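Local coordinates for ABC transporter, periplasmic solute-binding protein (Rhizobium meliloti, PDB 4WED) that probably captures peptides or nickel in the periplasm and delivers them to an ABC transporter for uptake, at residues 50-55 / 120-125; 126-131 / 166-171; 281-286 / 365-370; 384-389 / 394-399; 428-433 / 461-466. One frame throughout, in Å; residues are numbered along the deposited sequence.

Interaction 1. Residues 50-55 / 120-125; sequences DPQSHY and ERWMGI
Q52 meets both R121 and W122 where the loop 50-55 passes the end of helix 112-122. Its CG does the apolar touching, lying 3.8 Å from CB of W122 and almost as near to CD1 of the indole. The Q52 chain bends at chi2 (85°), which turns the amide back alongside the indole, so that the two planes come within 10° of each other although the side chains cross at about a right angle. R121 crosses from another direction: its NH1 stands 3.5 Å from OE1 of Q52, but the angle is too poor for a hydrogen bond, and guanidinium and amide planes are turned 52° apart. The polar end of Q52 is held instead through NE2, which donates to P168 O. Behind this first shell, an Asx turn fixes the backbone: Q52 N donates to D50 OD1 over 3.1 Å, and S53 N closes a type I turn on D50 O. D50 OD1 also lies 5.0 Å from R121 NH1, an opposite charge that may steer the guanidinium without touching it. A leucine in place of Q52 would probably leave P168 O without its amide donor and deprive R121 of the polar oxygen that stands near its NH1. The loop is thus joined to the helix end by van der Waals packing and loose electrostatics, its directional bond going to the carbonyl of P168 in loop 166-171.

Interaction 2. Residues 126-131 / 166-171; sequences DQFSWM and TRPTRF
F128 sets its ring against P168 through a chi1 of -55°, which puts CG anti to the carbonyl carbon, while M131 bends at chi3 (96°) to carry its selenium and CE past the same proline to T169. The contact joins two loops of this solute-binding protein: the type I turn F128-M131, directly before helix 132-135, and the cis-proline loop 166-171. P168 CG sits over one face of the F128 ring in a CH-pi contact, 4.0 Å from the centroid and 27° off the ring normal, and P168 CB approaches ring atom CE1 at 3.7 Å. F128 and P168 run alongside each other with opposed directions, and M131 passes the proline in the same manner, so the pyrrolidine is gripped by the aromatic at CB and CG and by selenium at CD. An alanine at F128 is likely to leave the CB and CG of P168 without their aromatic cover and open a gap beside W122, against which both F128 and P168 pack. The turn is closed by M131 N bonding to F128 O at 3.1 Å, and just upstream D126 O accepts from both the N and the OG of S129. Further along the second loop, R170 NH1 bonds to OD1 of D62, a ligand of the bound sodium ion. At the far end of the selenomethionine, CE of M131 rests 3.8 Å from the CG2 methyl of T169.

Interaction 3. Residues 281-286 / 365-370; sequences PDRAEP and TLELVV
R283 reaches across to E367 with a fully extended chain (chi1 -169°), which carries its guanidinium out from the loop 281-286 to the side of strand 362-370. There NH2 forms a salt bridge with OE1 of E367 at 3.4 Å. The hydrogen bond within it is weak, with an N-H...O angle of 135°, and the guanidinium and carboxylate planes are turned 37° apart; NH1 lies nearly as close to the same oxygen. Each partner has a stronger mate elsewhere: R283 NH2 bridges to D416 OD1, and E367 OE1 to R399 NH2, so the pair is the middle of a short row of alternating charges that would be expected to soften the cost of each. D416 ties the row to the backbone too, since its OD2 accepts from E367 N. The next residue, A284, is buried and makes the apolar half of the contact: its CB meets the CD2 methyl of L366 at 3.8 Å, with L366 also packing on L417 of the neighbouring strand 417-421. P286, further on, packs on W351. The contact therefore lays the loop between strand 274-279 and helix 290-299 against the first strand of a beta-alpha-beta unit, whose helix 378-392 leads to the parallel neighbouring strand 395-400.

Interaction 4. Residues 384-389 / 394-399; sequences VIQSEM and IDLVIR
Q386 stretches from its helix across L396, its extended chain (chi1 168°, CG anti to the backbone N) bringing NE2 to the strand's backbone. NE2 donates to L396 O at 2.8 Å with an N-H...O angle of 166°; the acceptor lies nearly in the amide plane, and the bond runs almost in line with the carbonyl. The same NE2 makes a weak bond to a water that also accepts from I398 N, and the I398 side chain crosses that of Q386 at about a right angle, CD1 3.6 Å from NE2. L396 packs against the backbone end of Q386: its CD2 is only 3.3 Å from Q386 CA, a tight fit, and 3.8 Å from I385 CG2. This is the second half of a beta-alpha-beta crossover, helix 378-392 turning back into strand 395-400, with segment axes 7.2 Å apart and running nearly antiparallel (160°). At the turn, the M389 and I394 side chains run alongside each other in a common direction, M389 CB meeting I394 CG2 at 3.8 Å. M389 bends at chi2 and chi3, and its SE comes near CD1 of I394. Beside this pair, I394 N donates to M389 O at 2.7 Å.

Interaction 5. Residues 428-433 / 461-466; sequences DPFGSL and NAATAA
This is helix-to-helix packing: the beginning of helix 430-437 meets the C-terminal end of helix 457-465 through one aromatic residue, F430, set against A463 and T464. The F430 ring comes obliquely. Its CD1 touches the CG2 methyl of T464 at 3.8 Å, its CE1 lies 4.1 Å from A463 CB, and its CZ is 3.6 Å from A463 O. T464 presents that methyl because its chi1 of 58° turns OG1 back over its own helix, leaving CG2 beside the backbone N and next to the ring. The hydroxyl donates to N461 O at 3.0 Å, tilted 35° from the carbonyl plane, and A465 N reaches the same oxygen from the same face. On the other helix, F430 is preceded by the cis peptide D428-P429, and D428 holds the first turn of the helix: its OD1 accepts from S432 N at 3.1 Å and from S432 OG at 2.6 Å, while its OD2 takes a bond from G424 N. S432 OG also bonds to Y423 N, so the carboxylate and the hydroxyl knit the preceding loop to the helix. F430 in addition packs on I475 of helix 471-485, which places its ring among three helices. A463 O already accepts from A466 N, and the T464 hydroxyl is spent on its own helix; what passes between the two segments is therefore mainly dispersion between ring, methyls and backbone.

Interactions 1 and 2 form one patch, their centres about 5 Å apart: W122 O lies 3.1 Å from F128 CD2, and S53 O 3.0 Å from R167 CD. The sodium ion bound by D62 and D515 lies about 11 Å from the side chain of T169. Interactions 3 and 4 form a second patch, centres about 11 Å apart, in which L368 N meets V397 O at 2.8 Å and V397 N meets L366 O at 2.9 Å as neighbouring parallel strands. The patches are far apart: interactions 1 and 4 lie on opposite sides of the chain's centre, about 47 Å between centres. Interaction 5 stands apart from both, its centre about 20 Å from that of interaction 2 and about 28 Å from that of interaction 3.

Interaction 1. Residues 50-55 / 120-125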
# COMPACT_ATOMS: atom_id res chain seq x y z
N ASP A 50 2.59 21.11 5.43
CA ASP A 50 3.92 20.96 6.04
C ASP A 50 4.47 19.57 5.66
O ASP A 50 3.96 18.55 6.13
CB ASP A 50 3.81 21.13 7.55
CG ASP A 50 5.15 21.29 8.23
OD1 ASP A 50 6.14 20.76 7.70
OD2 ASP A 50 5.20 21.94 9.33
N PRO A 51 5.50 19.52 4.81
CA PRO A 51 5.97 18.22 4.29
C PRO A 51 6.64 17.38 5.36
O PRO A 51 6.96 16.21 5.11
CB PRO A 51 6.97 18.61 3.19
CG PRO A 51 7.47 19.95 3.57
CD PRO A 51 6.33 20.65 4.31
N GLN A 52 6.88 17.96 6.52
CA GLN A 52 7.36 17.21 7.69
C GLN A 52 6.35 17.16 8.83
O GLN A 52 6.72 16.99 9.97
CB GLN A 52 8.71 17.77 8.17
CG GLN A 52 9.86 17.44 7.24
CD GLN A 52 10.02 18.39 6.08
OE1 GLN A 52 9.86 19.60 6.25
NE2 GLN A 52 10.38 17.87 4.91
N SER A 53 5.07 17.28 8.53
CA SER A 53 4.07 16.98 9.53
C SER A 53 3.02 15.99 9.00
O SER A 53 3.25 15.38 7.96
CB SER A 53 3.45 18.28 10.05
OG SER A 53 2.97 18.04 11.35
N HIS A 54 1.88 15.84 9.69
CA HIS A 54 0.92 14.76 9.37
C HIS A 54 -0.55 15.20 9.16
O HIS A 54 -1.48 14.42 9.41
CB HIS A 54 1.02 13.66 10.44
CG HIS A 54 0.58 14.09 11.81
ND1 HIS A 54 1.33 14.93 12.61
CD2 HIS A 54 -0.51 13.75 12.54
CE1 HIS A 54 0.70 15.11 13.76
NE2 HIS A 54 -0.41 14.40 13.75
N TYR A 55 -0.75 16.43 8.68
CA TYR A 55 -2.11 16.98 8.55
C TYR A 55 -2.68 17.07 7.12
O TYR A 55 -3.84 17.41 6.94
CB TYR A 55 -2.17 18.36 9.22
CG TYR A 55 -1.88 18.31 10.70
CD1 TYR A 55 -2.82 17.79 11.61
CD2 TYR A 55 -0.68 18.77 11.20
CE1 TYR A 55 -2.55 17.73 12.97
CE2 TYR A 55 -0.39 18.71 12.55
CZ TYR A 55 -1.32 18.19 13.44
OH TYR A 55 -1.00 18.16 14.79
N GLU A 120 17.97 17.43 7.79
CA GLU A 120 18.17 17.76 9.20
C GLU A 120 16.88 18.18 9.91
O GLU A 120 16.81 18.17 11.13
CB GLU A 120 19.21 18.87 9.34
CG GLU A 120 20.64 18.40 9.17
CD GLU A 120 21.63 19.55 9.28
OE1 GLU A 120 21.17 20.73 9.26
OE2 GLU A 120 22.85 19.28 9.39
N ARG A 121 15.86 18.57 9.15
CA ARG A 121 14.59 18.94 9.74
C ARG A 121 13.81 17.73 10.24
O ARG A 121 12.96 17.89 11.11
CB ARG A 121 13.74 19.73 8.74
CG ARG A 121 14.09 21.21 8.70
CD ARG A 121 13.50 21.88 7.46
NE ARG A 121 12.66 23.04 7.77
CZ ARG A 121 11.45 22.97 8.33
NH1 ARG A 121 10.92 21.82 8.68
NH2 ARG A 121 10.76 24.07 8.53
N TRP A 122 14.05 16.55 9.71
CA TRP A 122 13.22 15.40 10.12
C TRP A 122 13.98 14.15 10.56
O TRP A 122 13.45 13.35 11.33
CB TRP A 122 12.20 15.01 9.02
CG TRP A 122 12.82 14.56 7.73
CD1 TRP A 122 13.15 15.35 6.64
CD2 TRP A 122 13.16 13.24 7.39
NE1 TRP A 122 13.70 14.57 5.65
CE2 TRP A 122 13.71 13.26 6.08
CE3 TRP A 122 13.05 12.01 8.06
CZ2 TRP A 122 14.17 12.11 5.43
CZ3 TRP A 122 13.49 10.85 7.41
CH2 TRP A 122 14.05 10.92 6.10
N MSE A 123 15.19 13.97 10.09
CA MSE A 123 15.89 12.73 10.35
C MSE A 123 16.54 12.66 11.71
O MSE A 123 17.39 13.48 12.05
CB MSE A 123 17.01 12.56 9.36
CG MSE A 123 16.47 11.76 8.20
SE MSE A 123 17.98 11.15 7.06
CE MSE A 123 18.77 12.92 6.94
N GLY A 124 16.17 11.64 12.48
CA GLY A 124 16.65 11.49 13.84
C GLY A 124 15.67 12.08 14.85
O GLY A 124 15.86 11.91 16.05
N ILE A 125 14.63 12.78 14.38
CA ILE A 125 13.63 13.35 15.28
C ILE A 125 12.81 12.17 15.81
O ILE A 125 12.37 11.32 15.02
CB ILE A 125 12.73 14.40 14.60

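Interaction 2. Residues 126-131 / 166-171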
# COMPACT_ATOMS: atom_id res chain seq x y z
N ASP A 126 12.67 12.11 17.13
CA ASP A 126 11.93 11.05 17.81
C ASP A 126 10.56 10.78 17.14
O ASP A 126 10.16 9.62 17.00
CB ASP A 126 11.75 11.39 19.29
N GLN A 127 9.87 11.85 16.71
CA GLN A 127 8.55 11.73 16.06
C GLN A 127 8.56 10.89 14.78
O GLN A 127 7.51 10.45 14.37
CB GLN A 127 7.95 13.12 15.74
N PHE A 128 9.72 10.69 14.15
CA PHE A 128 9.84 9.81 12.96
C PHE A 128 10.59 8.53 13.22
O PHE A 128 11.13 7.95 12.28
CB PHE A 128 10.52 10.56 11.82
CG PHE A 128 9.84 11.84 11.49
CD1 PHE A 128 8.62 11.83 10.83
CD2 PHE A 128 10.39 13.05 11.87
CE1 PHE A 128 7.97 13.02 10.54
CE2 PHE A 128 9.75 14.24 11.57
CZ PHE A 128 8.54 14.22 10.90
N SER A 129 10.63 8.08 14.47
CA SER A 129 11.34 6.86 14.84
C SER A 129 10.75 5.60 14.17
O SER A 129 11.45 4.60 14.01
CB SER A 129 11.40 6.69 16.37
OG SER A 129 10.11 6.75 16.94
N TRP A 130 9.48 5.67 13.74
CA TRP A 130 8.82 4.54 13.04
C TRP A 130 9.45 4.23 11.67
O TRP A 130 9.25 3.16 11.11
CB TRP A 130 7.30 4.76 12.88
CG TRP A 130 6.96 5.93 12.03
CD1 TRP A 130 6.82 7.22 12.44
CD2 TRP A 130 6.73 5.93 10.61
NE1 TRP A 130 6.53 8.03 11.37
CE2 TRP A 130 6.47 7.26 10.24
CE3 TRP A 130 6.71 4.93 9.62
CZ2 TRP A 130 6.19 7.62 8.93
CZ3 TRP A 130 6.44 5.28 8.33
CH2 TRP A 130 6.18 6.62 7.99
N MSE A 131 10.28 5.13 11.21
CA MSE A 131 10.96 4.93 9.97
C MSE A 131 12.38 4.60 10.24
O MSE A 131 13.05 5.28 11.02
CB MSE A 131 10.97 6.24 9.24
CG MSE A 131 9.89 6.20 8.19
SE MSE A 131 10.10 7.95 7.39
CE MSE A 131 11.22 7.50 5.86
N THR A 166 5.93 10.17 0.63
CA THR A 166 5.33 11.47 0.38
C THR A 166 5.83 12.35 1.51
O THR A 166 6.26 13.44 1.27
CB THR A 166 3.78 11.42 0.28
OG1 THR A 166 3.41 10.71 -0.92
CG2 THR A 166 3.18 12.86 0.19
N ARG A 167 5.80 11.86 2.73
CA ARG A 167 6.33 12.61 3.86
C ARG A 167 7.01 11.63 4.79
O ARG A 167 6.62 10.47 4.83
CB ARG A 167 5.20 13.30 4.60
CG ARG A 167 4.18 12.34 5.15
CD ARG A 167 3.24 13.00 6.14
NE ARG A 167 2.22 13.77 5.44
CZ ARG A 167 0.92 13.65 5.66
NH1 ARG A 167 0.46 12.80 6.55
NH2 ARG A 167 0.09 14.39 4.96
N PRO A 168 8.01 12.05 5.56
CA PRO A 168 8.54 13.42 5.63
C PRO A 168 9.76 13.68 4.74
O PRO A 168 10.48 14.66 4.92
CB PRO A 168 9.02 13.49 7.07
CG PRO A 168 9.59 12.15 7.30
CD PRO A 168 8.67 11.20 6.57
N THR A 169 9.94 12.84 3.75
CA THR A 169 11.18 12.78 3.02
C THR A 169 11.38 13.76 1.87
O THR A 169 12.26 13.53 1.03
CB THR A 169 11.27 11.38 2.41
OG1 THR A 169 10.01 11.06 1.79
CG2 THR A 169 11.53 10.41 3.50
N ARG A 170 10.60 14.83 1.81
CA ARG A 170 10.65 15.68 0.62
C ARG A 170 11.14 17.06 0.95
O ARG A 170 11.30 17.38 2.11
CB ARG A 170 9.32 15.66 -0.11
CG ARG A 170 8.89 14.21 -0.36
CD ARG A 170 7.86 14.11 -1.46
NE ARG A 170 7.58 12.72 -1.77
CZ ARG A 170 6.79 12.34 -2.78
NH1 ARG A 170 6.18 13.25 -3.56
NH2 ARG A 170 6.59 11.04 -3.00
N PHE A 171 11.35 17.87 -0.10
CA PHE A 171 12.19 19.06 -0.07
C PHE A 171 11.50 20.43 -0.24
O PHE A 171 10.87 20.76 -1.29
CB PHE A 171 13.33 18.86 -1.07
CG PHE A 171 14.20 17.69 -0.70
CD1 PHE A 171 13.84 16.40 -1.07
CD2 PHE A 171 15.32 17.87 0.12
CE1 PHE A 171 14.61 15.31 -0.69
CE2 PHE A 171 16.09 16.78 0.51
CZ PHE A 171 15.73 15.49 0.12

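Interaction 3. Residues 281-286 / 365-370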
# COMPACT_ATOMS: atom_id res chain seq x y z
N PRO A 281 -3.82 -22.33 14.57
CA PRO A 281 -3.78 -23.76 14.97
C PRO A 281 -3.59 -23.96 16.47
O PRO A 281 -3.96 -25.00 17.01
CB PRO A 281 -2.63 -24.34 14.14
CG PRO A 281 -1.87 -23.17 13.58
CD PRO A 281 -2.73 -21.95 13.64
N ASP A 282 -3.05 -22.95 17.17
CA ASP A 282 -2.91 -23.00 18.63
C ASP A 282 -4.28 -23.10 19.32
O ASP A 282 -4.41 -23.71 20.37
CB ASP A 282 -2.13 -21.79 19.15
CG ASP A 282 -0.71 -21.70 18.56
OD1 ASP A 282 -0.04 -22.75 18.45
OD2 ASP A 282 -0.26 -20.59 18.23
N ARG A 283 -5.29 -22.48 18.72
CA ARG A 283 -6.66 -22.58 19.22
C ARG A 283 -7.49 -23.72 18.63
O ARG A 283 -8.23 -24.39 19.34
CB ARG A 283 -7.38 -21.26 18.99
CG ARG A 283 -8.72 -21.14 19.69
CD ARG A 283 -9.36 -19.82 19.37
NE ARG A 283 -10.61 -19.62 20.07
CZ ARG A 283 -11.78 -19.46 19.47
NH1 ARG A 283 -12.88 -19.28 20.18
NH2 ARG A 283 -11.85 -19.46 18.16
N ALA A 284 -7.36 -23.93 17.33
CA ALA A 284 -8.14 -24.88 16.59
C ALA A 284 -7.26 -26.09 16.25
O ALA A 284 -6.52 -26.09 15.26
CB ALA A 284 -8.63 -24.23 15.31
N GLU A 285 -7.35 -27.14 17.05
CA GLU A 285 -6.51 -28.32 16.86
C GLU A 285 -6.50 -28.89 15.41
O GLU A 285 -5.49 -29.44 14.97
CB GLU A 285 -6.92 -29.40 17.86
CG GLU A 285 -5.81 -30.25 18.44
CD GLU A 285 -6.38 -31.44 19.21
OE1 GLU A 285 -7.39 -31.26 19.92
OE2 GLU A 285 -5.83 -32.56 19.10
N PRO A 286 -7.61 -28.75 14.65
CA PRO A 286 -7.58 -29.20 13.24
C PRO A 286 -6.69 -28.39 12.26
O PRO A 286 -6.28 -28.90 11.21
CB PRO A 286 -9.06 -29.09 12.81
CG PRO A 286 -9.84 -29.22 14.10
CD PRO A 286 -9.00 -28.51 15.11
N THR A 365 -15.43 -28.06 13.09
CA THR A 365 -16.07 -26.78 13.31
C THR A 365 -14.99 -25.74 13.47
O THR A 365 -14.08 -25.93 14.27
CB THR A 365 -16.90 -26.83 14.59
OG1 THR A 365 -17.94 -27.78 14.40
CG2 THR A 365 -17.54 -25.51 14.85
N LEU A 366 -15.06 -24.68 12.67
CA LEU A 366 -14.12 -23.55 12.77
C LEU A 366 -14.87 -22.25 12.91
O LEU A 366 -15.93 -22.07 12.31
CB LEU A 366 -13.24 -23.51 11.55
CG LEU A 366 -12.29 -24.70 11.48
CD1 LEU A 366 -11.75 -24.85 10.07
CD2 LEU A 366 -11.17 -24.58 12.52
N GLU A 367 -14.33 -21.35 13.73
CA GLU A 367 -14.94 -20.07 14.00
C GLU A 367 -14.24 -18.96 13.24
O GLU A 367 -13.10 -18.65 13.50
CB GLU A 367 -14.97 -19.77 15.49
CG GLU A 367 -15.72 -18.49 15.80
CD GLU A 367 -15.55 -17.99 17.23
OE1 GLU A 367 -14.50 -17.37 17.53
OE2 GLU A 367 -16.49 -18.17 18.05
N LEU A 368 -14.94 -18.37 12.29
CA LEU A 368 -14.46 -17.22 11.58
C LEU A 368 -14.94 -15.94 12.28
O LEU A 368 -16.16 -15.65 12.34
CB LEU A 368 -14.97 -17.27 10.15
CG LEU A 368 -14.62 -16.07 9.26
CD1 LEU A 368 -13.17 -15.60 9.43
CD2 LEU A 368 -14.91 -16.44 7.82
N VAL A 369 -13.98 -15.19 12.82
CA VAL A 369 -14.28 -13.96 13.50
C VAL A 369 -14.15 -12.81 12.51
O VAL A 369 -13.18 -12.75 11.76
CB VAL A 369 -13.38 -13.74 14.74
CG1 VAL A 369 -13.78 -12.46 15.49
CG2 VAL A 369 -13.51 -14.92 15.69
N VAL A 370 -15.16 -11.94 12.48
CA VAL A 370 -15.17 -10.81 11.56
C VAL A 370 -15.70 -9.54 12.24
O VAL A 370 -16.49 -9.61 13.18
CB VAL A 370 -16.04 -11.09 10.33
CG1 VAL A 370 -15.46 -12.23 9.50
CG2 VAL A 370 -17.48 -11.38 10.73

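Interaction 4. Residues 384-389 / 394-399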
# COMPACT_ATOMS: atom_id res chain seq x y z
N VAL A 384 -20.24 -16.36 2.24
CA VAL A 384 -19.81 -17.06 1.04
C VAL A 384 -18.96 -18.27 1.44
O VAL A 384 -19.22 -19.40 1.04
CB VAL A 384 -18.93 -16.17 0.14
CG1 VAL A 384 -18.34 -16.97 -1.02
CG2 VAL A 384 -19.72 -14.98 -0.37
N ILE A 385 -17.95 -18.01 2.26
CA ILE A 385 -17.01 -19.03 2.72
C ILE A 385 -17.71 -20.16 3.49
O ILE A 385 -17.51 -21.33 3.21
CB ILE A 385 -15.91 -18.38 3.60
CG1 ILE A 385 -15.05 -17.48 2.71
CG2 ILE A 385 -15.07 -19.43 4.30
CD1 ILE A 385 -14.22 -16.47 3.46
N GLN A 386 -18.53 -19.79 4.46
CA GLN A 386 -19.22 -20.75 5.28
C GLN A 386 -20.00 -21.76 4.42
O GLN A 386 -20.12 -22.97 4.75
CB GLN A 386 -20.21 -19.99 6.16
CG GLN A 386 -21.23 -20.84 6.89
CD GLN A 386 -22.25 -19.97 7.60
OE1 GLN A 386 -23.18 -19.44 6.97
NE2 GLN A 386 -22.11 -19.83 8.91
N SER A 387 -20.58 -21.20 3.36
CA SER A 387 -21.37 -21.94 2.40
C SER A 387 -20.47 -22.87 1.54
O SER A 387 -20.86 -23.99 1.20
CB SER A 387 -22.14 -20.94 1.54
OG SER A 387 -22.62 -21.56 0.38
N GLU A 388 -19.27 -22.40 1.20
CA GLU A 388 -18.32 -23.17 0.45
C GLU A 388 -17.65 -24.26 1.28
O GLU A 388 -17.38 -25.34 0.77
CB GLU A 388 -17.26 -22.24 -0.12
CG GLU A 388 -17.80 -21.43 -1.27
CD GLU A 388 -16.87 -20.33 -1.69
OE1 GLU A 388 -15.83 -20.15 -1.00
OE2 GLU A 388 -17.16 -19.64 -2.70
N MSE A 389 -17.36 -23.96 2.55
CA MSE A 389 -16.88 -24.94 3.54
C MSE A 389 -17.88 -26.03 3.82
O MSE A 389 -17.56 -27.21 3.99
CB MSE A 389 -16.67 -24.14 4.81
CG MSE A 389 -15.53 -23.12 4.70
SE MSE A 389 -13.89 -24.06 4.15
CE MSE A 389 -13.93 -23.97 2.17
N ILE A 394 -16.91 -28.78 6.11
CA ILE A 394 -16.49 -27.99 7.25
C ILE A 394 -17.63 -27.11 7.70
O ILE A 394 -18.30 -26.50 6.87
CB ILE A 394 -15.29 -27.09 6.86
CG1 ILE A 394 -14.02 -27.97 6.83
CG2 ILE A 394 -15.16 -25.92 7.84
CD1 ILE A 394 -12.97 -27.52 5.85
N ASP A 395 -17.85 -27.06 9.01
CA ASP A 395 -18.93 -26.29 9.65
C ASP A 395 -18.38 -24.93 10.13
O ASP A 395 -17.75 -24.82 11.19
CB ASP A 395 -19.55 -27.09 10.82
CG ASP A 395 -20.62 -26.29 11.62
OD1 ASP A 395 -21.43 -25.55 11.01
OD2 ASP A 395 -20.65 -26.41 12.86
N LEU A 396 -18.58 -23.91 9.32
CA LEU A 396 -18.03 -22.60 9.63
C LEU A 396 -19.03 -21.78 10.47
O LEU A 396 -20.13 -21.42 10.03
CB LEU A 396 -17.65 -21.87 8.34
CG LEU A 396 -16.74 -20.63 8.53
CD1 LEU A 396 -15.26 -20.95 8.41
CD2 LEU A 396 -17.05 -19.55 7.53
N VAL A 397 -18.66 -21.52 11.71
CA VAL A 397 -19.45 -20.60 12.52
C VAL A 397 -18.86 -19.17 12.42
O VAL A 397 -17.63 -18.96 12.55
CB VAL A 397 -19.63 -21.08 14.00
CG1 VAL A 397 -20.02 -22.56 14.07
CG2 VAL A 397 -18.39 -20.84 14.83
N ILE A 398 -19.75 -18.19 12.20
CA ILE A 398 -19.35 -16.79 12.11
C ILE A 398 -19.68 -16.04 13.39
O ILE A 398 -20.81 -16.07 13.87
CB ILE A 398 -20.03 -16.10 10.92
CG1 ILE A 398 -19.78 -16.92 9.65
CG2 ILE A 398 -19.54 -14.66 10.78
CD1 ILE A 398 -20.65 -16.54 8.48
N ARG A 399 -18.69 -15.36 13.93
CA ARG A 399 -18.87 -14.42 15.02
C ARG A 399 -18.53 -13.00 14.48
O ARG A 399 -17.35 -12.66 14.23
CB ARG A 399 -18.00 -14.84 16.22
CG ARG A 399 -18.26 -14.07 17.51
CD ARG A 399 -17.59 -14.74 18.70
NE ARG A 399 -16.14 -14.60 18.68
CZ ARG A 399 -15.30 -15.19 19.53
NH1 ARG A 399 -15.77 -15.99 20.49
NH2 ARG A 399 -13.99 -15.00 19.43
O HOH W 1 -22.90 -18.76 11.94

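Interaction 5. Residues 428-433 / 461-466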
# COMPACT_ATOMS: atom_id res chain seq x y z
N ASP A 428 5.68 -2.40 1.67
CA ASP A 428 5.71 -3.86 1.59
C ASP A 428 6.80 -4.25 0.63
O ASP A 428 7.08 -3.51 -0.28
CB ASP A 428 4.34 -4.44 1.09
CG ASP A 428 3.36 -4.67 2.20
OD1 ASP A 428 3.79 -4.69 3.35
OD2 ASP A 428 2.14 -4.76 1.94
N PRO A 429 7.36 -5.45 0.78
CA PRO A 429 6.79 -6.54 1.61
C PRO A 429 7.25 -6.58 3.04
O PRO A 429 6.62 -7.26 3.86
CB PRO A 429 7.26 -7.81 0.88
CG PRO A 429 8.48 -7.38 0.14
CD PRO A 429 8.24 -5.97 -0.29
N PHE A 430 8.31 -5.82 3.37
CA PHE A 430 8.91 -5.97 4.68
C PHE A 430 8.04 -5.48 5.81
O PHE A 430 8.07 -6.08 6.90
CB PHE A 430 10.31 -5.35 4.73
CG PHE A 430 11.35 -6.16 3.98
CD1 PHE A 430 11.64 -7.47 4.38
CD2 PHE A 430 12.03 -5.64 2.88
CE1 PHE A 430 12.60 -8.24 3.69
CE2 PHE A 430 13.00 -6.38 2.20
CZ PHE A 430 13.28 -7.70 2.59
N GLY A 431 7.26 -4.42 5.58
CA GLY A 431 6.36 -3.88 6.62
C GLY A 431 5.39 -4.94 7.11
O GLY A 431 5.25 -5.14 8.30
N SER A 432 4.75 -5.64 6.18
CA SER A 432 3.76 -6.64 6.53
C SER A 432 4.38 -7.92 7.02
O SER A 432 3.88 -8.52 7.98
CB SER A 432 2.87 -6.97 5.33
OG SER A 432 2.12 -5.83 4.93
N LEU A 433 5.44 -8.36 6.36
CA LEU A 433 6.15 -9.53 6.79
C LEU A 433 6.60 -9.43 8.22
O LEU A 433 6.39 -10.34 9.02
CB LEU A 433 7.39 -9.75 5.94
CG LEU A 433 7.13 -10.51 4.65
CD1 LEU A 433 8.45 -10.81 3.95
CD2 LEU A 433 6.37 -11.82 4.91
N ASN A 461 14.25 -12.93 9.39
CA ASN A 461 15.50 -12.26 9.80
C ASN A 461 16.59 -12.26 8.73
O ASN A 461 17.28 -11.27 8.51
CB ASN A 461 16.04 -12.91 11.08
CG ASN A 461 15.19 -12.60 12.32
OD1 ASN A 461 14.56 -11.52 12.44
ND2 ASN A 461 15.18 -13.54 13.25
N ALA A 462 16.73 -13.39 8.06
CA ALA A 462 17.74 -13.51 7.01
C ALA A 462 17.34 -12.59 5.86
O ALA A 462 18.16 -11.86 5.32
CB ALA A 462 17.87 -14.95 6.55
N ALA A 463 16.06 -12.60 5.50
CA ALA A 463 15.58 -11.70 4.45
C ALA A 463 15.77 -10.21 4.79
O ALA A 463 16.12 -9.41 3.92
CB ALA A 463 14.15 -11.99 4.16
N THR A 464 15.52 -9.84 6.05
CA THR A 464 15.71 -8.46 6.47
C THR A 464 17.19 -8.10 6.51
O THR A 464 17.56 -6.93 6.36
CB THR A 464 15.00 -8.12 7.81
OG1 THR A 464 15.46 -8.95 8.86
CG2 THR A 464 13.47 -8.29 7.64
N ALA A 465 18.03 -9.11 6.66
CA ALA A 465 19.47 -8.88 6.65
C ALA A 465 20.04 -8.79 5.22
O ALA A 465 21.14 -8.29 5.03
CB ALA A 465 20.21 -9.95 7.46
N ALA A 466 19.29 -9.24 4.22
CA ALA A 466 19.86 -9.41 2.88
C ALA A 466 20.17 -8.08 2.21
O ALA A 466 19.55 -7.07 2.53
CB ALA A 466 18.90 -10.20 2.01